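Local coordinates for early endosome antigen 1 (Homo sapiens, PDB 3MJH), which probably serves as an early endosomal tethering factor whose N-terminal C2H2 zinc finger recognises a Rab GTPase, at residues B[5-8]-B[13-16]. Sequence-based numbering, arbitrary orientation.
Sequences GFIC and KSLG. With ZN (zinc ion), chain G.
Phe-6 turns its side chain toward Leu-15 and Gly-16: with CG beside the backbone N (chi1 -52°), its CB is 3.6 Å from Leu-15 O, which lies near the ring plane at its edge, and CD2 approaches Gly-16 O obliquely at 4.0 Å. The residue is the centre of an inverse gamma turn and carries its ring out past the end of the pairing. With its SG anti to the backbone N (chi1 174°), Cys-8 directs the sulfur to zinc, at an SG-to-zinc distance of 2.3 Å, while its CB comes loosely near CD1 of Leu-15, 4.4 Å apart. Ile-7 and Ser-14 form a non-hydrogen-bonded antiparallel pair, their side chains on the face away from Phe-6 and Leu-15. Cys-8 N donates a nearly straight bond to Lys-13 O (2.8 Å), and the same oxygen receives a weaker CA-H...O contact from Ile-7 CA (3.4 Å). A second bond runs from Leu-15 N to Phe-6 O (3.1 Å), and water bridges Phe-6 N and Leu-15 O where the pairing opens out. This short hairpin of a C2H2 finger brings Cys-8 to the zinc with Cys-11, His-24 and His-29. Helix 18-28 packs against it, Phe-6 on Ala-18, Cys-8 on Leu-21 and Leu-15 on His-24; beyond the corner at Gly-5 and Phe-6, Gly-5 pairs in an antiparallel ladder with a strand of another protein chain.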
loop_
_atom_site.group_PDB
_atom_site.type_symbol
_atom_site.label_atom_id
_atom_site.label_comp_id
_atom_site.label_asym_id
_atom_site.label_seq_id
_atom_site.Cartn_x
_atom_site.Cartn_y
_atom_site.Cartn_z
ATOM N N GLY B 5 -5.455 -13.466 -2.354
ATOM C CA GLY B 5 -5.052 -14.403 -3.387
ATOM C C GLY B 5 -4.984 -13.660 -4.695
ATOM O O GLY B 5 -4.893 -12.420 -4.720
ATOM N N PHE B 6 -5.060 -14.412 -5.787
ATOM C CA PHE B 6 -5.095 -13.817 -7.109
ATOM C C PHE B 6 -6.499 -13.301 -7.458
ATOM O O PHE B 6 -7.148 -13.765 -8.397
ATOM C CB PHE B 6 -4.501 -14.790 -8.139
ATOM C CG PHE B 6 -3.126 -15.302 -7.755
ATOM C CD1 PHE B 6 -2.006 -14.473 -7.847
ATOM C CD2 PHE B 6 -2.961 -16.601 -7.275
ATOM C CE1 PHE B 6 -0.738 -14.941 -7.485
ATOM C CE2 PHE B 6 -1.704 -17.081 -6.910
ATOM C CZ PHE B 6 -0.586 -16.256 -7.015
ATOM N N ILE B 7 -6.945 -12.316 -6.677
ATOM C CA ILE B 7 -8.236 -11.638 -6.875
ATOM C C ILE B 7 -8.155 -10.573 -7.963
ATOM O O ILE B 7 -7.225 -9.763 -7.994
ATOM C CB ILE B 7 -8.729 -10.940 -5.584
ATOM C CG1 ILE B 7 -8.783 -11.925 -4.420
ATOM C CG2 ILE B 7 -10.107 -10.306 -5.793
ATOM C CD1 ILE B 7 -8.571 -11.262 -3.099
ATOM N N CYS B 8 -9.144 -10.577 -8.844
ATOM C CA CYS B 8 -9.283 -9.521 -9.832
ATOM C C CYS B 8 -9.829 -8.276 -9.145
ATOM O O CYS B 8 -10.929 -8.314 -8.597
ATOM C CB CYS B 8 -10.211 -9.959 -10.967
ATOM S SG CYS B 8 -10.570 -8.646 -12.130
ATOM N N LYS B 13 -13.398 -11.406 -8.770
ATOM C CA LYS B 13 -13.245 -12.829 -9.116
ATOM C C LYS B 13 -11.922 -13.366 -8.551
ATOM O O LYS B 13 -10.857 -12.755 -8.722
ATOM C CB LYS B 13 -13.333 -13.037 -10.640
ATOM C CG LYS B 13 -13.449 -14.490 -11.098
ATOM C CD LYS B 13 -13.974 -14.561 -12.532
ATOM C CE LYS B 13 -13.879 -15.971 -13.118
ATOM N NZ LYS B 13 -14.748 -16.965 -12.408
ATOM N N SER B 14 -12.009 -14.480 -7.831
ATOM C CA SER B 14 -10.824 -15.151 -7.324
ATOM C C SER B 14 -10.376 -16.210 -8.321
ATOM O O SER B 14 -11.137 -17.120 -8.657
ATOM C CB SER B 14 -11.098 -15.793 -5.968
ATOM O OG SER B 14 -9.880 -16.136 -5.333
ATOM N N LEU B 15 -9.143 -16.080 -8.805
ATOM C CA LEU B 15 -8.594 -17.050 -9.745
ATOM C C LEU B 15 -7.486 -17.855 -9.083
ATOM O O LEU B 15 -6.915 -17.420 -8.085
ATOM C CB LEU B 15 -8.139 -16.351 -11.033
ATOM C CG LEU B 15 -9.373 -15.678 -11.638
ATOM C CD1 LEU B 15 -9.180 -14.181 -11.831
ATOM C CD2 LEU B 15 -9.920 -16.367 -12.891
ATOM N N GLY B 16 -7.208 -19.040 -9.628
ATOM C CA GLY B 16 -6.353 -20.020 -8.961
ATOM C C GLY B 16 -4.868 -19.756 -9.055
ATOM O O GLY B 16 -4.086 -20.269 -8.254
HETATM ZN ZN ZN G . -12.375 -9.529 -13.190
HETATM O O HOH W 1 -6.344 -16.800 -5.323
#